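Local coordinates for protein galectin (Ovis aries, PDB 6N44) that probably acts as a carbohydrate-binding lectin of the galectin family, carrying a site for beta-D-galactose on one face of its beta sandwich, at residues 35-40 against 55-60; 63-68 against 75-80; 99-104 against 111-116. All blocks are in the same frame, centred on the assembly; numbering follows the deposited sequence.

All three contacts are antiparallel beta hairpins, met in order along the chain without overlap. Interactions 1 and 2 share the six-stranded sheet of the galectin sandwich, where strands 52-59 and 62-69 are neighbours; their centres lie about 11 Å apart. Interaction 3 belongs to the opposing five-stranded sheet, its centre about 11 Å from that of interaction 2 and about 17 Å from that of interaction 1. Phe56 reaches across the interior to Val103, while Arg116 and Gln112 are tied to Lys75 and Gln77. Arg55 lies near Asn66 (side chains about 6 Å apart), and these two and Glu76, three residues seen to bind galactose in a structure of this protein, gather on one sheet, which interaction 3 backs from the interior.

Interaction 1. Residues 35-40 against 55-60; sequences NPELQV and RFWYCD
Gln39 holds its CG opposite the backbone N (chi1 -177°) and continues extended, whereas Arg55 bends about its CG-CD bond (chi3 -66°), and together these conformations lay the Gln39 amide over the Arg55 guanidinium with the two planes only 16° apart. The pair stands on strands 37-43 and 52-59, a beta hairpin in the six-stranded sheet of the galectin sandwich. Gln39 NE2 lies 3.3 Å from Arg55 NH2, but both are donors, so the contact is a stack of flat polar groups; the NE of Arg55 instead forms a salt bridge with Asp41. Arginine suits this place because its plane can be held by a stack and a carboxylate at once, and Arg55 is one of the galactose-binding residues.

Along the same face, Trp57 NE1 donates a long but fairly straight hydrogen bond to Glu37 OE1, at 3.3 Å. That oxygen lies nearly in the ring plane but is itself approached from above the carboxylate plane. The OE1 of Gln39 also meets the indole edge, 3.6 Å from Trp57 CD1.

The other face is mostly apolar, as the sandwich interior demands. Leu38 CD2 touches the edge of the Phe56 ring, Leu38 CB meets Tyr58 CB, and Val40 sits beside the base of Phe56; the Tyr58 hydroxyl is held by Gly61 N. Both aliphatic chains also press on Leu92 of the opposing sheet. Paired backbone bonds between Leu38 and Tyr58 and between Val40 and Phe56 fix the register. Where the strands part, a water donates to Pro36 O at 2.6 Å and accepts from Asp60 N at 2.8 Å.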
loop_
_atom_site.group_PDB
_atom_site.type_symbol
_atom_site.label_atom_id
_atom_site.label_comp_id
_atom_site.label_asym_id
_atom_site.label_seq_id
_atom_site.Cartn_x
_atom_site.Cartn_y
_atom_site.Cartn_z
ATOM N N ASN A 35 20.092 22.653 -9.040
ATOM C CA ASN A 35 18.717 22.271 -8.764
ATOM C C ASN A 35 18.702 21.030 -7.874
ATOM O O ASN A 35 19.463 20.090 -8.118
ATOM C CB ASN A 35 17.961 21.990 -10.059
ATOM C CG ASN A 35 17.852 23.211 -10.945
ATOM O OD1 ASN A 35 18.088 23.144 -12.152
ATOM N ND2 ASN A 35 17.506 24.340 -10.348
ATOM N N PRO A 36 17.841 21.002 -6.857
ATOM C CA PRO A 36 17.784 19.841 -5.950
ATOM C C PRO A 36 17.375 18.557 -6.672
ATOM O O PRO A 36 16.526 18.563 -7.563
ATOM C CB PRO A 36 16.728 20.258 -4.926
ATOM C CG PRO A 36 15.822 21.221 -5.712
ATOM C CD PRO A 36 16.804 22.004 -6.550
ATOM N N GLU A 37 17.979 17.443 -6.268
ATOM C CA GLU A 37 17.665 16.129 -6.812
ATOM C C GLU A 37 17.041 15.255 -5.734
ATOM O O GLU A 37 17.283 15.441 -4.540
ATOM C CB GLU A 37 18.924 15.426 -7.338
ATOM C CG GLU A 37 19.864 16.320 -8.107
ATOM C CD GLU A 37 20.962 15.561 -8.855
ATOM O OE1 GLU A 37 21.156 14.347 -8.598
ATOM O OE2 GLU A 37 21.630 16.180 -9.722
ATOM N N LEU A 38 16.250 14.290 -6.175
ATOM C CA LEU A 38 15.677 13.260 -5.324
ATOM C C LEU A 38 15.965 11.909 -5.962
ATOM O O LEU A 38 15.811 11.747 -7.176
ATOM C CB LEU A 38 14.155 13.479 -5.160
ATOM C CG LEU A 38 13.332 12.317 -4.614
ATOM C CD1 LEU A 38 13.779 11.954 -3.188
ATOM C CD2 LEU A 38 11.861 12.693 -4.661
ATOM N N GLN A 39 16.388 10.937 -5.155
ATOM C CA GLN A 39 16.739 9.631 -5.693
ATOM C C GLN A 39 16.305 8.526 -4.740
ATOM O O GLN A 39 16.660 8.559 -3.558
ATOM C CB GLN A 39 18.247 9.518 -5.952
ATOM C CG GLN A 39 18.609 8.179 -6.572
ATOM C CD GLN A 39 20.040 8.156 -7.020
ATOM O OE1 GLN A 39 20.373 8.717 -8.060
ATOM N NE2 GLN A 39 20.902 7.540 -6.225
ATOM N N VAL A 40 15.546 7.556 -5.247
ATOM C CA VAL A 40 15.078 6.421 -4.444
ATOM C C VAL A 40 15.507 5.130 -5.125
ATOM O O VAL A 40 15.139 4.876 -6.279
ATOM C CB VAL A 40 13.552 6.423 -4.233
ATOM C CG1 VAL A 40 13.137 5.212 -3.382
ATOM C CG2 VAL A 40 13.084 7.720 -3.572
ATOM N N ARG A 55 15.499 2.237 -9.781
ATOM C CA ARG A 55 15.923 3.555 -9.329
ATOM C C ARG A 55 14.935 4.583 -9.854
ATOM O O ARG A 55 14.611 4.592 -11.047
ATOM C CB ARG A 55 17.346 3.909 -9.801
ATOM C CG ARG A 55 17.668 5.413 -9.683
ATOM C CD ARG A 55 19.161 5.761 -9.910
ATOM N NE ARG A 55 19.994 5.198 -8.857
ATOM C CZ ARG A 55 21.315 5.337 -8.781
ATOM N NH1 ARG A 55 21.972 6.034 -9.701
ATOM N NH2 ARG A 55 21.971 4.783 -7.772
ATOM N N PHE A 56 14.475 5.445 -8.964
ATOM C CA PHE A 56 13.621 6.581 -9.282
ATOM C C PHE A 56 14.427 7.837 -9.008
ATOM O O PHE A 56 14.928 8.019 -7.893
ATOM C CB PHE A 56 12.343 6.561 -8.425
ATOM C CG PHE A 56 11.449 7.792 -8.583
ATOM C CD1 PHE A 56 10.393 7.794 -9.484
ATOM C CD2 PHE A 56 11.636 8.916 -7.791
ATOM C CE1 PHE A 56 9.549 8.915 -9.618
ATOM C CE2 PHE A 56 10.797 10.038 -7.911
ATOM C CZ PHE A 56 9.748 10.029 -8.827
ATOM N N TRP A 57 14.534 8.701 -10.013
ATOM C CA TRP A 57 15.373 9.888 -9.952
ATOM C C TRP A 57 14.572 11.084 -10.425
ATOM O O TRP A 57 13.891 11.018 -11.452
ATOM C CB TRP A 57 16.628 9.714 -10.819
ATOM C CG TRP A 57 17.535 10.923 -10.853
ATOM C CD1 TRP A 57 18.565 11.199 -9.999
ATOM C CD2 TRP A 57 17.499 12.003 -11.798
ATOM N NE1 TRP A 57 19.168 12.385 -10.348
ATOM C CE2 TRP A 57 18.528 12.903 -11.444
ATOM C CE3 TRP A 57 16.690 12.302 -12.900
ATOM C CZ2 TRP A 57 18.788 14.069 -12.166
ATOM C CZ3 TRP A 57 16.943 13.475 -13.615
ATOM C CH2 TRP A 57 17.989 14.338 -13.246
ATOM N N TYR A 58 14.639 12.172 -9.681
ATOM C CA TYR A 58 13.883 13.360 -10.033
ATOM C C TYR A 58 14.779 14.570 -9.899
ATOM O O TYR A 58 15.513 14.699 -8.919
ATOM C CB TYR A 58 12.634 13.582 -9.151
ATOM C CG TYR A 58 12.073 14.974 -9.388
ATOM C CD1 TYR A 58 11.257 15.230 -10.483
ATOM C CD2 TYR A 58 12.416 16.041 -8.562
ATOM C CE1 TYR A 58 10.772 16.505 -10.734
ATOM C CE2 TYR A 58 11.942 17.320 -8.807
ATOM C CZ TYR A 58 11.123 17.548 -9.895
ATOM O OH TYR A 58 10.639 18.818 -10.143
ATOM N N CYS A 59 14.684 15.471 -10.872
ATOM C CA CYS A 59 15.322 16.774 -10.749
ATOM C C CYS A 59 14.706 17.695 -11.786
ATOM O O CYS A 59 14.578 17.307 -12.952
ATOM C CB CYS A 59 16.833 16.677 -10.950
ATOM S SG CYS A 59 17.713 18.250 -10.746
ATOM N N ASP A 60 14.280 18.876 -11.344
ATOM C CA ASP A 60 13.921 19.984 -12.234
ATOM C C ASP A 60 12.903 19.562 -13.300
ATOM O O ASP A 60 13.131 19.690 -14.507
ATOM C CB ASP A 60 15.180 20.566 -12.880
ATOM C CG ASP A 60 14.895 21.822 -13.678
ATOM O OD1 ASP A 60 15.549 22.031 -14.718
ATOM O OD2 ASP A 60 14.006 22.592 -13.261
HETATM O O HOH W 1 14.816 20.078 -8.837
#

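Interaction 2. Residues 63-68 against 75-80; sequences VVMNTL and KEQKLH
Met65 and Gln77 lie side by side on the inward face, and the terminal bend of the methionine (chi3 -77°) turns its methyl onto the glutamine amide, with CE 3.7 Å from Gln77 NE2. Gln77 is extended, which carries that NE2 on to Gln112 O of the opposing sheet. The unbranched, bendable methionine chain lets one methyl lie on this amide and also reach CD2 of Leu79, again at 3.7 Å from CE. The same CD2 packs against CG1 of Val63. Two pairs of backbone hydrogen bonds, Val63 with Leu79 and Met65 with Gln77, hold this antiparallel hairpin of the galectin sheet together.

On the face that bears the galactose site, Val64 turns CG1 to the Glu76 carboxylate, 3.5 Å from CD, while CG2 lies 4.0 Å from CE of Lys78, whose chain then leads away. The compact valine thus offers a separate branch to each neighbour. Asn66, eased off a staggered position (chi1 -148°), swings its amide toward Glu76, whose extended chain is long enough to pass Val64. The two galactose-binding side chains cross at about a right angle, their planes 78° apart. A water joins them, accepting from Asn66 ND2 at 3.0 Å and donating to Glu76 OE2 at 2.7 Å.

Asparagine suits its place by offering an acceptor and a donor at once. OD1 takes the N-H of Thr67 at 2.8 Å, from the side and tilted out of the carbonyl plane, and a weak bond from Arg116; ND2 also donates to Gly74 O. Such a network should restrain the amide's rotation, consistent with an Asn66 already oriented before sugar binds.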
loop_
_atom_site.group_PDB
_atom_site.type_symbol
_atom_site.label_atom_id
_atom_site.label_comp_id
_atom_site.label_asym_id
_atom_site.label_seq_id
_atom_site.Cartn_x
_atom_site.Cartn_y
_atom_site.Cartn_z
ATOM N N VAL A 63 11.557 13.082 -14.380
ATOM C CA VAL A 63 11.719 11.796 -13.709
ATOM C C VAL A 63 12.459 10.862 -14.654
ATOM O O VAL A 63 12.061 10.701 -15.813
ATOM C CB VAL A 63 10.357 11.184 -13.319
ATOM C CG1 VAL A 63 10.523 9.710 -12.955
ATOM C CG2 VAL A 63 9.673 11.969 -12.191
ATOM N N VAL A 64 13.512 10.218 -14.162
ATOM C CA VAL A 64 14.142 9.118 -14.880
ATOM C C VAL A 64 14.073 7.865 -14.011
ATOM O O VAL A 64 14.424 7.907 -12.826
ATOM C CB VAL A 64 15.597 9.444 -15.262
ATOM C CG1 VAL A 64 16.215 8.265 -16.015
ATOM C CG2 VAL A 64 15.647 10.717 -16.102
ATOM N N MET A 65 13.623 6.756 -14.595
ATOM C CA MET A 65 13.605 5.466 -13.914
ATOM C C MET A 65 14.391 4.453 -14.729
ATOM O O MET A 65 14.302 4.437 -15.957
ATOM C CB MET A 65 12.175 4.972 -13.696
ATOM C CG MET A 65 11.340 5.937 -12.833
ATOM S SD MET A 65 9.595 5.511 -12.789
ATOM C CE MET A 65 9.026 6.102 -14.389
ATOM N N ASN A 66 15.148 3.597 -14.051
ATOM C CA ASN A 66 15.987 2.646 -14.765
ATOM C C ASN A 66 16.319 1.480 -13.849
ATOM O O ASN A 66 15.979 1.477 -12.664
ATOM C CB ASN A 66 17.259 3.317 -15.282
ATOM C CG ASN A 66 17.741 2.716 -16.582
ATOM O OD1 ASN A 66 17.336 1.613 -16.957
ATOM N ND2 ASN A 66 18.610 3.442 -17.286
ATOM N N THR A 67 17.014 0.498 -14.416
ATOM C CA THR A 67 17.430 -0.717 -13.742
ATOM C C THR A 67 18.910 -0.936 -14.010
ATOM O O THR A 67 19.362 -0.815 -15.155
ATOM C CB THR A 67 16.637 -1.933 -14.242
ATOM O OG1 THR A 67 15.245 -1.764 -13.931
ATOM C CG2 THR A 67 17.153 -3.199 -13.602
ATOM N N LEU A 68 19.653 -1.244 -12.956
ATOM C CA LEU A 68 21.063 -1.602 -13.043
ATOM C C LEU A 68 21.159 -3.110 -12.870
ATOM O O LEU A 68 20.876 -3.632 -11.786
ATOM C CB LEU A 68 21.885 -0.880 -11.976
ATOM C CG LEU A 68 23.367 -1.295 -11.960
ATOM C CD1 LEU A 68 24.101 -0.795 -13.208
ATOM C CD2 LEU A 68 24.066 -0.811 -10.704
ATOM N N LYS A 75 17.554 0.773 -20.539
ATOM C CA LYS A 75 16.906 1.862 -21.261
ATOM C C LYS A 75 16.052 2.694 -20.301
ATOM O O LYS A 75 15.160 2.161 -19.636
ATOM C CB LYS A 75 16.054 1.288 -22.391
ATOM C CG LYS A 75 15.215 2.327 -23.128
ATOM C CD LYS A 75 14.736 1.796 -24.483
ATOM C CE LYS A 75 14.267 2.919 -25.405
ATOM N NZ LYS A 75 12.920 3.432 -25.016
ATOM N N GLU A 76 16.320 3.996 -20.238
ATOM C CA GLU A 76 15.606 4.878 -19.322
ATOM C C GLU A 76 14.129 4.972 -19.678
ATOM O O GLU A 76 13.757 5.033 -20.852
ATOM C CB GLU A 76 16.193 6.295 -19.357
ATOM C CG GLU A 76 17.619 6.415 -18.934
ATOM C CD GLU A 76 18.078 7.860 -18.908
ATOM O OE1 GLU A 76 17.476 8.698 -19.622
ATOM O OE2 GLU A 76 19.037 8.158 -18.165
ATOM N N GLN A 77 13.289 5.023 -18.649
ATOM C CA GLN A 77 11.916 5.492 -18.778
ATOM C C GLN A 77 11.900 6.911 -18.218
ATOM O O GLN A 77 12.139 7.111 -17.024
ATOM C CB GLN A 77 10.934 4.575 -18.043
ATOM C CG GLN A 77 9.475 5.008 -18.237
ATOM C CD GLN A 77 8.459 4.123 -17.509
ATOM O OE1 GLN A 77 8.735 2.967 -17.161
ATOM N NE2 GLN A 77 7.279 4.675 -17.274
ATOM N N LYS A 78 11.642 7.900 -19.082
ATOM C CA LYS A 78 11.802 9.304 -18.720
ATOM C C LYS A 78 10.517 10.077 -18.976
ATOM O O LYS A 78 9.880 9.888 -20.012
ATOM C CB LYS A 78 12.952 9.951 -19.508
ATOM C CG LYS A 78 12.928 11.466 -19.450
ATOM C CD LYS A 78 13.943 12.109 -20.399
ATOM C CE LYS A 78 15.369 11.920 -19.910
ATOM N NZ LYS A 78 16.297 12.950 -20.477
ATOM N N LEU A 79 10.147 10.970 -18.050
ATOM C CA LEU A 79 8.937 11.763 -18.230
ATOM C C LEU A 79 9.073 13.109 -17.535
ATOM O O LEU A 79 9.996 13.344 -16.751
ATOM C CB LEU A 79 7.692 11.036 -17.704
ATOM C CG LEU A 79 7.688 10.806 -16.194
ATOM C CD1 LEU A 79 6.282 10.935 -15.621
ATOM C CD2 LEU A 79 8.261 9.438 -15.904
ATOM N N HIS A 80 8.124 13.993 -17.836
ATOM C CA HIS A 80 8.010 15.302 -17.216
ATOM C C HIS A 80 6.861 15.303 -16.218
ATOM O O HIS A 80 5.815 14.696 -16.461
ATOM C CB HIS A 80 7.762 16.400 -18.257
ATOM C CG HIS A 80 8.855 16.534 -19.270
ATOM N ND1 HIS A 80 9.725 17.603 -19.289
ATOM C CD2 HIS A 80 9.217 15.737 -20.304
ATOM C CE1 HIS A 80 10.574 17.459 -20.290
ATOM N NE2 HIS A 80 10.287 16.334 -20.922
HETATM O O HOH W 2 19.988 6.019 -16.871
#

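Interaction 3. Residues 99-104 against 111-116; sequences NEYQVF and CQFAHR
His115 crosses Tyr101 at about a right angle in side-chain direction, its imidazole tilted 58° from the phenol ring and its CE1 over the rim of one face of that ring. His115 CE1 comes 3.5 Å from Tyr101 CE1, and ND1 of the histidine shares a water with the tyrosine hydroxyl, 2.6 Å from ND1 and 2.8 Å from Tyr101 OH. With NE2 bonded to Leu97 O, both imidazole nitrogens have partners, so the ring is held in its rotation. Its backbone N donates to Asn99 O.

Phe113 receives Tyr101 CD1 at its ring edge, and both aromatic rings stack on Phe54 of the other sheet. Strands 100-105 and 108-114 form a hairpin at one side of the five-stranded sheet of the galectin sandwich, and large aromatics here fill the interior between the sheets. Farther along this face Cys111 SG packs against Val103 CB at 3.9 Å.

The outward face is largely polar. Glu100 sets its CG between its own backbone N and carbonyl carbon (chi1 62°), which brings the chain alongside Gln112, OE2 lying 3.7 Å from the Gln112 CB. OE1 of Glu100 accepts Gln102 NE2 at 3.0 Å on the anti side of the carboxylate.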
loop_
_atom_site.group_PDB
_atom_site.type_symbol
_atom_site.label_atom_id
_atom_site.label_comp_id
_atom_site.label_asym_id
_atom_site.label_seq_id
_atom_site.Cartn_x
_atom_site.Cartn_y
_atom_site.Cartn_z
ATOM N N ASN A 99 3.029 -6.794 -11.110
ATOM C CA ASN A 99 3.484 -6.455 -12.448
ATOM C C ASN A 99 4.367 -5.217 -12.507
ATOM O O ASN A 99 5.182 -5.106 -13.425
ATOM C CB ASN A 99 2.283 -6.260 -13.379
ATOM C CG ASN A 99 1.231 -5.314 -12.800
ATOM O OD1 ASN A 99 0.952 -5.324 -11.596
ATOM N ND2 ASN A 99 0.633 -4.500 -13.663
ATOM N N GLU A 100 4.252 -4.292 -11.558
ATOM C CA GLU A 100 4.931 -3.008 -11.699
ATOM C C GLU A 100 5.013 -2.330 -10.341
ATOM O O GLU A 100 4.321 -2.713 -9.390
ATOM C CB GLU A 100 4.185 -2.106 -12.688
ATOM C CG GLU A 100 2.774 -1.795 -12.187
ATOM C CD GLU A 100 1.849 -1.202 -13.243
ATOM O OE1 GLU A 100 0.713 -0.842 -12.879
ATOM O OE2 GLU A 100 2.229 -1.112 -14.424
ATOM N N TYR A 101 5.876 -1.320 -10.261
ATOM C CA TYR A 101 5.746 -0.289 -9.240
ATOM C C TYR A 101 4.811 0.786 -9.760
ATOM O O TYR A 101 4.892 1.168 -10.931
ATOM C CB TYR A 101 7.084 0.371 -8.908
ATOM C CG TYR A 101 8.190 -0.564 -8.507
ATOM C CD1 TYR A 101 8.967 -1.202 -9.467
ATOM C CD2 TYR A 101 8.483 -0.780 -7.167
ATOM C CE1 TYR A 101 9.995 -2.056 -9.099
ATOM C CE2 TYR A 101 9.509 -1.621 -6.793
ATOM C CZ TYR A 101 10.265 -2.256 -7.761
ATOM O OH TYR A 101 11.281 -3.113 -7.377
ATOM N N GLN A 102 3.945 1.294 -8.881
ATOM C CA GLN A 102 3.136 2.468 -9.180
ATOM C C GLN A 102 3.611 3.618 -8.299
ATOM O O GLN A 102 3.897 3.425 -7.113
ATOM C CB GLN A 102 1.644 2.202 -8.957
ATOM C CG GLN A 102 1.074 0.998 -9.719
ATOM C CD GLN A 102 -0.462 0.985 -9.736
ATOM O OE1 GLN A 102 -1.103 1.634 -8.916
ATOM N NE2 GLN A 102 -1.047 0.260 -10.689
ATOM N N VAL A 103 3.717 4.807 -8.882
ATOM C CA VAL A 103 4.262 5.966 -8.189
ATOM C C VAL A 103 3.173 7.019 -8.076
ATOM O O VAL A 103 2.507 7.349 -9.067
ATOM C CB VAL A 103 5.503 6.532 -8.911
ATOM C CG1 VAL A 103 6.139 7.659 -8.084
ATOM C CG2 VAL A 103 6.510 5.424 -9.179
ATOM N N PHE A 104 3.007 7.547 -6.869
ATOM C CA PHE A 104 2.067 8.609 -6.559
ATOM C C PHE A 104 2.818 9.715 -5.840
ATOM O O PHE A 104 3.732 9.452 -5.051
ATOM C CB PHE A 104 0.909 8.122 -5.655
ATOM C CG PHE A 104 0.117 6.994 -6.236
ATOM C CD1 PHE A 104 -1.115 7.233 -6.837
ATOM C CD2 PHE A 104 0.606 5.696 -6.193
ATOM C CE1 PHE A 104 -1.865 6.181 -7.372
ATOM C CE2 PHE A 104 -0.129 4.640 -6.730
ATOM C CZ PHE A 104 -1.369 4.897 -7.330
ATOM N N CYS A 111 3.397 7.861 -12.493
ATOM C CA CYS A 111 4.013 6.966 -13.465
ATOM C C CYS A 111 4.064 5.563 -12.875
ATOM O O CYS A 111 3.846 5.359 -11.679
ATOM C CB CYS A 111 5.421 7.437 -13.860
ATOM S SG CYS A 111 6.571 7.714 -12.465
ATOM N N GLN A 112 4.353 4.597 -13.741
ATOM C CA GLN A 112 4.483 3.197 -13.371
ATOM C C GLN A 112 5.732 2.627 -14.027
ATOM O O GLN A 112 6.134 3.066 -15.107
ATOM C CB GLN A 112 3.249 2.378 -13.790
ATOM C CG GLN A 112 1.900 2.942 -13.288
ATOM C CD GLN A 112 1.408 4.160 -14.086
ATOM O OE1 GLN A 112 1.167 5.235 -13.528
ATOM N NE2 GLN A 112 1.252 3.989 -15.390
ATOM N N PHE A 113 6.330 1.624 -13.379
ATOM C CA PHE A 113 7.573 1.000 -13.831
ATOM C C PHE A 113 7.400 -0.513 -13.785
ATOM O O PHE A 113 7.358 -1.095 -12.696
ATOM C CB PHE A 113 8.754 1.434 -12.954
ATOM C CG PHE A 113 10.098 0.991 -13.459
ATOM C CD1 PHE A 113 10.761 1.724 -14.435
ATOM C CD2 PHE A 113 10.715 -0.151 -12.952
ATOM C CE1 PHE A 113 12.013 1.329 -14.909
ATOM C CE2 PHE A 113 11.973 -0.548 -13.425
ATOM C CZ PHE A 113 12.616 0.203 -14.407
ATOM N N ALA A 114 7.315 -1.143 -14.957
ATOM C CA ALA A 114 7.228 -2.598 -15.044
ATOM C C ALA A 114 8.467 -3.267 -14.456
ATOM O O ALA A 114 9.594 -2.819 -14.671
ATOM C CB ALA A 114 7.060 -3.012 -16.511
ATOM N N HIS A 115 8.265 -4.357 -13.718
ATOM C CA HIS A 115 9.401 -5.026 -13.100
ATOM C C HIS A 115 10.352 -5.534 -14.179
ATOM O O HIS A 115 9.929 -6.084 -15.199
ATOM C CB HIS A 115 8.944 -6.193 -12.212
ATOM C CG HIS A 115 8.208 -5.763 -10.982
ATOM N ND1 HIS A 115 8.815 -5.072 -9.955
ATOM C CD2 HIS A 115 6.910 -5.916 -10.617
ATOM C CE1 HIS A 115 7.923 -4.817 -9.011
ATOM N NE2 HIS A 115 6.759 -5.316 -9.392
ATOM N N ARG A 116 11.643 -5.336 -13.952
ATOM C CA ARG A 116 12.671 -5.842 -14.848
ATOM C C ARG A 116 13.516 -6.919 -14.204
ATOM O O ARG A 116 13.905 -7.877 -14.870
ATOM C CB ARG A 116 13.567 -4.697 -15.325
ATOM C CG ARG A 116 12.861 -3.679 -16.194
ATOM C CD ARG A 116 13.869 -2.673 -16.704
ATOM N NE ARG A 116 13.260 -1.439 -17.180
ATOM C CZ ARG A 116 13.959 -0.421 -17.670
ATOM N NH1 ARG A 116 15.280 -0.514 -17.756
ATOM N NH2 ARG A 116 13.346 0.684 -18.071
HETATM O O HOH W 3 11.374 -4.932 -9.547
#